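Local coordinates for protein LEC-6 (Caenorhabditis elegans, PDB 3VV1) that binds galactose- and fucose-containing saccharides as a galectin, a lectin of the galactoside-binding family, at residues L50-T55 with S59-N64; L73-R78 with G82-N87. All coordinates share one frame; numbering follows the deposited sequence.

Contact 1 of 2, residues L50-T55 with S59-N64; sequences LVLLPT and SRFHIN
Phe61 and Ile63 of 59-64 meet Leu50, Leu52 and Pro54 of 50-55 in the core of the galectin beta sandwich. The short strand axes stay 9.4 Å apart at closest, about the spacing of two packed sheets, and run at 158° to one another; consistently, the strands belong to different sheets, and side chains alone make the contact. Along 59-64, the CB of Arg60 points away from 50-55, and its NH2 forms a salt bridge with Asp80. Phe61 follows and points inward. Its CG lies between the backbone N and the carbonyl carbon (chi1 70°), which swings the ring across the gap so that its two flanks find different partners. CE2 rests 3.8 Å from Pro54 CG, with Pro54 CB almost as near, while on the other flank CE1 lies 4.1 Å from Leu52 CD1. Both approaches are oblique to the ring. Phe79, Phe104 and Val151 add further apolar contacts to Phe61, and its carbonyl oxygen accepts a bond from Asn76 ND2. His62 faces the other side of its sheet, where its ring meets that of His74; this alternation is what an extended strand with one buried face produces. Ile63 then returns inward, its CD1 at the edge of the Phe61 ring and in the ring's plane, and 4.4 Å from Leu52 CD1. Its other partner is Leu50: with Leu50 CG anti to the carbonyl carbon (chi1 -63°), the two side chains reach tip to tip, Leu50 CD1 coming 3.8 Å from Ile63 CG1.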
ATOM      1  N   LEU A  50      -1.423   3.969  14.062  1.00  9.67           N
ATOM      2  CA  LEU A  50      -1.608   2.618  14.588  1.00  9.44           C
ATOM      3  C   LEU A  50      -2.716   2.641  15.590  1.00 11.54           C
ATOM      4  O   LEU A  50      -2.774   3.589  16.398  1.00 12.04           O
ATOM      5  CB  LEU A  50      -0.321   2.217  15.304  1.00 10.16           C
ATOM      6  CG  LEU A  50       0.910   2.139  14.413  1.00  9.69           C
ATOM      7  CD1 LEU A  50       2.115   1.922  15.324  1.00 14.12           C
ATOM      8  CD2 LEU A  50       0.795   0.996  13.418  1.00 13.03           C
ATOM      9  N   VAL A  51      -3.593   1.637  15.566  1.00  9.70           N
ATOM     10  CA  VAL A  51      -4.530   1.517  16.719  1.00  8.67           C
ATOM     11  C   VAL A  51      -4.021   0.274  17.420  1.00  9.84           C
ATOM     12  O   VAL A  51      -3.904  -0.798  16.776  1.00 10.15           O
ATOM     13  CB  VAL A  51      -5.976   1.335  16.244  1.00  9.47           C
ATOM     14  CG1 VAL A  51      -6.892   1.047  17.473  1.00 10.36           C
ATOM     15  CG2 VAL A  51      -6.431   2.630  15.544  1.00 11.60           C
ATOM     16  N   LEU A  52      -3.678   0.437  18.681  1.00  9.58           N
ATOM     17  CA  LEU A  52      -2.923  -0.591  19.425  1.00 11.00           C
ATOM     18  C   LEU A  52      -3.520  -0.863  20.784  1.00 10.73           C
ATOM     19  O   LEU A  52      -4.197  -0.029  21.371  1.00 10.79           O
ATOM     20  CB  LEU A  52      -1.468  -0.095  19.683  1.00 15.16           C
ATOM     21  CG  LEU A  52      -0.565   0.445  18.643  1.00 15.20           C
ATOM     22  CD1 LEU A  52       0.668   1.033  19.273  1.00 13.76           C
ATOM     23  CD2 LEU A  52      -0.230  -0.767  17.736  1.00 18.23           C
ATOM     24  N   LEU A  53      -3.296  -2.079  21.273  1.00 10.84           N
ATOM     25  CA  LEU A  53      -3.695  -2.466  22.628  1.00 12.17           C
ATOM     26  C   LEU A  53      -2.451  -3.094  23.287  1.00 12.73           C
ATOM     27  O   LEU A  53      -2.081  -4.208  22.931  1.00 13.66           O
ATOM     28  CB  LEU A  53      -4.842  -3.517  22.539  1.00 16.37           C
ATOM     29  CG  LEU A  53      -5.276  -4.240  23.811  1.00 19.27           C
ATOM     30  CD1 LEU A  53      -6.159  -3.369  24.637  1.00 20.68           C
ATOM     31  CD2 LEU A  53      -6.134  -5.483  23.475  1.00 25.00           C
ATOM     32  N   PRO A  54      -1.781  -2.383  24.215  1.00 13.32           N
ATOM     33  CA  PRO A  54      -0.645  -2.991  24.888  1.00 13.26           C
ATOM     34  C   PRO A  54      -1.172  -4.176  25.686  1.00 14.25           C
ATOM     35  O   PRO A  54      -2.283  -4.103  26.240  1.00 16.64           O
ATOM     36  CB  PRO A  54      -0.149  -1.868  25.832  1.00 15.85           C
ATOM     37  CG  PRO A  54      -0.678  -0.599  25.238  1.00 17.46           C
ATOM     38  CD  PRO A  54      -2.041  -1.011  24.729  1.00 16.25           C
ATOM     39  N   THR A  55      -0.406  -5.272  25.746  1.00 15.34           N
ATOM     40  CA  THR A  55      -0.875  -6.506  26.437  1.00 16.19           C
ATOM     41  C   THR A  55       0.040  -6.795  27.626  1.00 17.20           C
ATOM     42  O   THR A  55       1.084  -6.150  27.785  1.00 17.46           O
ATOM     43  CB  THR A  55      -0.864  -7.745  25.512  1.00 17.37           C
ATOM     44  OG1 THR A  55       0.505  -8.071  25.224  1.00 20.06           O
ATOM     45  CG2 THR A  55      -1.681  -7.508  24.219  1.00 18.63           C
ATOM     46  N   SER A  59       6.493  -6.972  29.168  1.00 18.86           N
ATOM     47  CA  SER A  59       6.497  -5.690  29.856  1.00 18.01           C
ATOM     48  C   SER A  59       6.883  -4.500  28.959  1.00 16.78           C
ATOM     49  O   SER A  59       6.871  -3.348  29.440  1.00 16.85           O
ATOM     50  CB  SER A  59       7.464  -5.740  31.018  1.00 19.28           C
ATOM     51  OG  SER A  59       8.777  -6.084  30.602  1.00 24.64           O
ATOM     52  N   ARG A  60       7.261  -4.786  27.708  1.00 14.86           N
ATOM     53  CA  ARG A  60       7.595  -3.729  26.737  1.00 13.55           C
ATOM     54  C   ARG A  60       7.026  -4.005  25.387  1.00 12.58           C
ATOM     55  O   ARG A  60       6.814  -5.133  25.055  1.00 14.07           O
ATOM     56  CB  ARG A  60       9.134  -3.606  26.573  1.00 15.04           C
ATOM     57  CG  ARG A  60       9.829  -3.340  27.912  1.00 14.68           C
ATOM     58  CD  ARG A  60      11.331  -3.122  27.701  1.00 15.30           C
ATOM     59  NE  ARG A  60      11.941  -2.834  29.000  1.00 16.00           N
ATOM     60  CZ  ARG A  60      13.259  -2.666  29.183  1.00 18.39           C
ATOM     61  NH1 ARG A  60      14.110  -2.736  28.135  1.00 17.83           N
ATOM     62  NH2 ARG A  60      13.737  -2.462  30.402  1.00 21.34           N
ATOM     63  N   PHE A  61       6.926  -2.946  24.565  1.00 10.98           N
ATOM     64  CA  PHE A  61       6.709  -3.150  23.153  1.00 10.64           C
ATOM     65  C   PHE A  61       7.429  -2.021  22.458  1.00  9.86           C
ATOM     66  O   PHE A  61       7.732  -0.959  23.051  1.00  9.86           O
ATOM     67  CB  PHE A  61       5.194  -3.196  22.749  1.00 11.13           C
ATOM     68  CG  PHE A  61       4.453  -1.866  22.848  1.00 10.20           C
ATOM     69  CD1 PHE A  61       4.446  -0.965  21.795  1.00 10.65           C
ATOM     70  CD2 PHE A  61       3.691  -1.581  23.996  1.00 11.79           C
ATOM     71  CE1 PHE A  61       3.701   0.217  21.877  1.00 11.43           C
ATOM     72  CE2 PHE A  61       2.971  -0.368  24.107  1.00 12.60           C
ATOM     73  CZ  PHE A  61       2.974   0.522  23.028  1.00 10.86           C
ATOM     74  N   HIS A  62       7.704  -2.214  21.184  1.00  9.75           N
ATOM     75  CA  HIS A  62       8.329  -1.092  20.447  1.00  9.56           C
ATOM     76  C   HIS A  62       7.875  -1.035  19.021  1.00 10.26           C
ATOM     77  O   HIS A  62       7.390  -2.027  18.461  1.00  9.92           O
ATOM     78  CB  HIS A  62       9.883  -1.131  20.543  1.00 11.08           C
ATOM     79  CG  HIS A  62      10.489  -2.336  19.938  1.00 11.68           C
ATOM     80  ND1 HIS A  62      10.782  -3.457  20.657  1.00 14.68           N
ATOM     81  CD2 HIS A  62      10.832  -2.617  18.624  1.00 13.03           C
ATOM     82  CE1 HIS A  62      11.344  -4.358  19.851  1.00 16.08           C
ATOM     83  NE2 HIS A  62      11.360  -3.861  18.607  1.00 14.74           N
ATOM     84  N   ILE A  63       8.045   0.175  18.435  1.00  8.74           N
ATOM     85  CA  ILE A  63       7.896   0.385  16.993  1.00  9.33           C
ATOM     86  C   ILE A  63       9.255   0.846  16.508  1.00  8.80           C
ATOM     87  O   ILE A  63       9.811   1.780  17.075  1.00  8.52           O
ATOM     88  CB  ILE A  63       6.848   1.475  16.718  1.00  9.41           C
ATOM     89  CG1 ILE A  63       5.404   1.033  17.032  1.00 13.50           C
ATOM     90  CG2 ILE A  63       6.901   1.831  15.247  1.00 11.18           C
ATOM     91  CD1 ILE A  63       4.946   1.185  18.419  1.00 18.79           C
ATOM     92  N   ASN A  64       9.788   0.187  15.487  1.00  9.32           N
ATOM     93  CA  ASN A  64      11.038   0.657  14.792  1.00  9.97           C
ATOM     94  C   ASN A  64      10.727   1.176  13.407  1.00  9.77           C
ATOM     95  O   ASN A  64      10.036   0.483  12.641  1.00 10.91           O
ATOM     96  CB  ASN A  64      12.053  -0.468  14.645  1.00 11.10           C
ATOM     97  CG  ASN A  64      12.683  -0.870  15.958  1.00 12.37           C
ATOM     98  OD1 ASN A  64      12.819  -0.057  16.874  1.00 12.00           O
ATOM     99  ND2 ASN A  64      13.020  -2.142  16.075  1.00 13.96           N
TER

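Contact 2 of 2, residues L73-R78 with G82-N87; sequences LHFNAR and GAVVNN. With GAL (beta-D-galactopyranose), chain C; FUC (alpha-L-fucopyranose), chain B.
Six main-chain hydrogen bonds tie His74, Asn76 and Arg78 to Asn87, Val85 and Ala83, forming the antiparallel hairpin that carries much of the galectin sugar site. The shortest runs from His74 N to Asn87 O, 2.7 Å. At the turn end Arg78 O accepts Ala83 N and, weakly, Gly82 N, so Gly82 and Ala83 both face Arg78 in a G1 beta bulge. On the sugar-binding face, Asn76 OD1 receives Arg78 NE at 2.8 Å; the donor stands above the amide carbonyl plane, yet OD1 lies nearly in the guanidinium plane. Val85 CG2 covers one guanidinium face, 3.7 Å from Arg78 CZ. Arg78 is extended from CG to NE, which carries its other nitrogens to the ligands: NH2 donates to galactose O4, weakly to galactose O5, and also to fucose O3, which NH1 reaches at 2.9 Å while also pairing with Glu81. Galactose O4 shares a hydrogen bond with His74 NE2 (2.7 Å) at the imidazole edge. Asn87 ND2 gives galactose O6 a nearly straight bond (2.9 Å, 173°) and also donates to Gln95 O, while Asn87 OD1 accepts from Arg136 NH1. By contrast, buried Asn86 OD1 has no hydrogen-bond partner, lying 3.2 Å from Phe75 CD1. Val84 CG1 makes a CH-pi contact over the face of that Phe75 ring, 4.2 Å from its centroid. Strands 60-66 and 98-100 continue the sheet beyond 73-78 and 82-87, respectively, and strand 128-134 packs on the face bearing Phe75 and Val84.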
ATOM      1  N   LEU A  73      14.099   5.567  14.188  1.00  8.92           N
ATOM      2  CA  LEU A  73      13.437   5.757  15.470  1.00  8.26           C
ATOM      3  C   LEU A  73      12.999   4.451  16.055  1.00  8.24           C
ATOM      4  O   LEU A  73      12.332   3.638  15.380  1.00  8.88           O
ATOM      5  CB  LEU A  73      12.213   6.669  15.303  1.00  8.77           C
ATOM      6  CG  LEU A  73      11.302   6.769  16.542  1.00  7.49           C
ATOM      7  CD1 LEU A  73      11.987   7.376  17.781  1.00 10.42           C
ATOM      8  CD2 LEU A  73      10.084   7.597  16.214  1.00  9.35           C
ATOM      9  N   HIS A  74      13.432   4.210  17.311  1.00  8.75           N
ATOM     10  CA  HIS A  74      12.971   3.075  18.096  1.00  9.04           C
ATOM     11  C   HIS A  74      12.153   3.733  19.177  1.00  8.44           C
ATOM     12  O   HIS A  74      12.685   4.480  20.003  1.00  9.05           O
ATOM     13  CB  HIS A  74      14.231   2.375  18.669  1.00  9.54           C
ATOM     14  CG  HIS A  74      13.954   1.364  19.776  1.00  8.94           C
ATOM     15  ND1 HIS A  74      13.523   0.103  19.506  1.00  9.95           N
ATOM     16  CD2 HIS A  74      14.155   1.419  21.152  1.00 10.42           C
ATOM     17  CE1 HIS A  74      13.462  -0.630  20.647  1.00 12.08           C
ATOM     18  NE2 HIS A  74      13.829   0.189  21.672  1.00 11.14           N
ATOM     19  N   PHE A  75      10.849   3.473  19.181  1.00  8.11           N
ATOM     20  CA  PHE A  75       9.904   4.044  20.165  1.00  7.58           C
ATOM     21  C   PHE A  75       9.529   2.887  21.102  1.00  8.99           C
ATOM     22  O   PHE A  75       8.906   1.907  20.657  1.00  9.25           O
ATOM     23  CB  PHE A  75       8.675   4.567  19.384  1.00  8.72           C
ATOM     24  CG  PHE A  75       7.533   4.992  20.278  1.00  9.03           C
ATOM     25  CD1 PHE A  75       7.440   6.325  20.714  1.00  9.04           C
ATOM     26  CD2 PHE A  75       6.527   4.072  20.688  1.00  9.18           C
ATOM     27  CE1 PHE A  75       6.396   6.754  21.519  1.00  9.92           C
ATOM     28  CE2 PHE A  75       5.484   4.527  21.516  1.00 10.52           C
ATOM     29  CZ  PHE A  75       5.399   5.843  21.906  1.00 11.26           C
ATOM     30  N   ASN A  76       9.960   2.944  22.354  1.00  9.03           N
ATOM     31  CA  ASN A  76       9.839   1.744  23.233  1.00  9.41           C
ATOM     32  C   ASN A  76       9.017   2.103  24.474  1.00  9.73           C
ATOM     33  O   ASN A  76       9.444   2.886  25.313  1.00 11.32           O
ATOM     34  CB  ASN A  76      11.256   1.364  23.620  1.00 11.42           C
ATOM     35  CG  ASN A  76      11.393  -0.019  24.317  1.00 11.23           C
ATOM     36  OD1 ASN A  76      12.417  -0.259  24.957  1.00 12.83           O
ATOM     37  ND2 ASN A  76      10.432  -0.945  24.144  1.00 11.53           N
ATOM     38  N   ALA A  77       7.828   1.552  24.555  1.00 10.37           N
ATOM     39  CA  ALA A  77       7.012   1.680  25.748  1.00  9.82           C
ATOM     40  C   ALA A  77       7.490   0.634  26.758  1.00 11.97           C
ATOM     41  O   ALA A  77       7.539  -0.540  26.439  1.00 12.03           O
ATOM     42  CB  ALA A  77       5.535   1.401  25.364  1.00 10.19           C
ATOM     43  N   ARG A  78       7.780   1.060  27.987  1.00 12.54           N
ATOM     44  CA  ARG A  78       8.324   0.166  29.026  1.00 12.97           C
ATOM     45  C   ARG A  78       7.422   0.226  30.270  1.00 15.44           C
ATOM     46  O   ARG A  78       7.465   1.194  31.055  1.00 16.82           O
ATOM     47  CB  ARG A  78       9.766   0.611  29.377  1.00 14.51           C
ATOM     48  CG  ARG A  78      10.695   0.598  28.161  1.00 13.18           C
ATOM     49  CD  ARG A  78      12.104   0.923  28.627  1.00 13.26           C
ATOM     50  NE  ARG A  78      13.049   0.781  27.519  1.00 14.98           N
ATOM     51  CZ  ARG A  78      14.366   0.925  27.653  1.00 14.84           C
ATOM     52  NH1 ARG A  78      14.890   1.237  28.857  1.00 17.62           N
ATOM     53  NH2 ARG A  78      15.169   0.751  26.608  1.00 15.27           N
ATOM     54  N   GLY A  82       8.190   2.195  33.627  1.00 19.02           N
ATOM     55  CA  GLY A  82       7.260   3.339  33.668  1.00 19.87           C
ATOM     56  C   GLY A  82       7.731   4.502  32.785  1.00 17.54           C
ATOM     57  O   GLY A  82       7.699   5.656  33.207  1.00 22.55           O
ATOM     58  N   ALA A  83       8.120   4.200  31.539  1.00 15.82           N
ATOM     59  CA  ALA A  83       8.653   5.223  30.659  1.00 15.17           C
ATOM     60  C   ALA A  83       8.466   4.846  29.236  1.00 13.90           C
ATOM     61  O   ALA A  83       8.307   3.652  28.925  1.00 14.14           O
ATOM     62  CB  ALA A  83      10.146   5.404  30.910  1.00 16.86           C
ATOM     63  N   VAL A  84       8.492   5.859  28.370  1.00 12.12           N
ATOM     64  CA  VAL A  84       8.815   5.645  26.943  1.00 11.51           C
ATOM     65  C   VAL A  84      10.237   6.032  26.682  1.00 11.47           C
ATOM     66  O   VAL A  84      10.676   7.078  27.163  1.00 13.31           O
ATOM     67  CB  VAL A  84       7.831   6.424  26.007  1.00 10.04           C
ATOM     68  CG1 VAL A  84       8.394   6.529  24.607  1.00 11.70           C
ATOM     69  CG2 VAL A  84       6.498   5.681  25.960  1.00 11.86           C
ATOM     70  N   VAL A  85      10.990   5.181  25.952  1.00 11.70           N
ATOM     71  CA  VAL A  85      12.377   5.509  25.589  1.00 10.84           C
ATOM     72  C   VAL A  85      12.420   5.611  24.078  1.00 10.61           C
ATOM     73  O   VAL A  85      11.996   4.663  23.409  1.00 10.57           O
ATOM     74  CB  VAL A  85      13.358   4.435  26.061  1.00 12.26           C
ATOM     75  CG1 VAL A  85      14.764   4.723  25.500  1.00 14.44           C
ATOM     76  CG2 VAL A  85      13.373   4.460  27.603  1.00 13.24           C
ATOM     77  N   ASN A  86      12.862   6.738  23.534  1.00 10.71           N
ATOM     78  CA  ASN A  86      13.122   6.837  22.113  1.00 10.14           C
ATOM     79  C   ASN A  86      14.623   6.828  21.865  1.00 10.01           C
ATOM     80  O   ASN A  86      15.410   7.414  22.609  1.00 11.01           O
ATOM     81  CB  ASN A  86      12.612   8.178  21.588  1.00 10.44           C
ATOM     82  CG  ASN A  86      11.093   8.241  21.501  1.00 10.72           C
ATOM     83  OD1 ASN A  86      10.438   7.219  21.380  1.00 11.47           O
ATOM     84  ND2 ASN A  86      10.539   9.452  21.492  1.00 11.77           N
ATOM     85  N   ASN A  87      15.028   6.100  20.843  1.00  9.27           N
ATOM     86  CA  ASN A  87      16.436   6.137  20.462  1.00  9.67           C
ATOM     87  C   ASN A  87      16.556   5.762  19.003  1.00 10.11           C
ATOM     88  O   ASN A  87      15.553   5.650  18.269  1.00  9.80           O
ATOM     89  CB  ASN A  87      17.258   5.124  21.327  1.00 11.01           C
ATOM     90  CG  ASN A  87      18.718   5.494  21.500  1.00 11.10           C
ATOM     91  OD1 ASN A  87      19.216   6.352  20.788  1.00 12.57           O
ATOM     92  ND2 ASN A  87      19.409   4.826  22.409  1.00 10.65           N
TER
HETATM   93  C1  GAL C   2      18.222  -0.947  25.691  1.00 18.10           C
HETATM   94  C2  GAL C   2      17.220  -2.069  25.281  1.00 17.60           C
HETATM   95  C3  GAL C   2      17.003  -2.051  23.814  1.00 16.32           C
HETATM   96  C4  GAL C   2      16.594  -0.636  23.377  1.00 15.07           C
HETATM   97  C5  GAL C   2      17.644   0.363  23.887  1.00 15.95           C
HETATM   98  C6  GAL C   2      17.298   1.810  23.464  1.00 14.44           C
HETATM   99  O2  GAL C   2      17.769  -3.310  25.666  1.00 21.79           O
HETATM  100  O3  GAL C   2      15.911  -2.948  23.475  1.00 17.75           O
HETATM  101  O4  GAL C   2      15.287  -0.317  23.907  1.00 14.00           O
HETATM  102  O5  GAL C   2      17.715   0.322  25.268  1.00 14.91           O
HETATM  103  O6  GAL C   2      18.312   2.697  23.972  1.00 15.82           O
HETATM  104  C1  FUC B   1      18.460  -1.237  30.326  1.00 35.91           C
HETATM  105  C2  FUC B   1      17.746   0.121  29.890  1.00 26.92           C
HETATM  106  C3  FUC B   1      18.604   0.903  28.843  1.00 23.49           C
HETATM  107  C4  FUC B   1      19.290  -0.004  27.783  1.00 22.93           C
HETATM  108  C5  FUC B   1      20.366  -0.877  28.455  1.00 27.81           C
HETATM  109  C6  FUC B   1      20.950  -1.748  27.359  1.00 31.79           C
HETATM  110  O1  FUC B   1      18.599  -1.312  31.736  1.00 51.85           O
HETATM  111  O2  FUC B   1      17.185   1.005  31.028  1.00 30.97           O
HETATM  112  O3  FUC B   1      17.685   1.716  28.210  1.00 19.56           O
HETATM  113  O4  FUC B   1      18.262  -0.894  27.107  1.00 20.20           O
HETATM  114  O5  FUC B   1      19.683  -1.701  29.478  1.00 38.81           O

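Overall arrangement
Contact 1 joins the two sheets of the sandwich, whereas contact 2 lies within one of them; their centres are 10 Å apart. The two contacts meet through adjacent strands: strand 60-66, which supplies 59-64, neighbours strand 71-78, with Ile63 O 2.9 Å from Phe75 N in a probable hydrogen bond. The side-chain pair Asn64 OD1 and His74 ND1, at 2.7 Å, reaches the pocket as a second-shell link that probably helps orient the imidazole. Strand 60-66 turns Phe61 and Ile63 to the core and His62 and Asn64 toward the sugar side. Both sugars are bound directly by contact 2, while the nearest atoms of the Phe61 side chain and the galactose are about 11 Å apart.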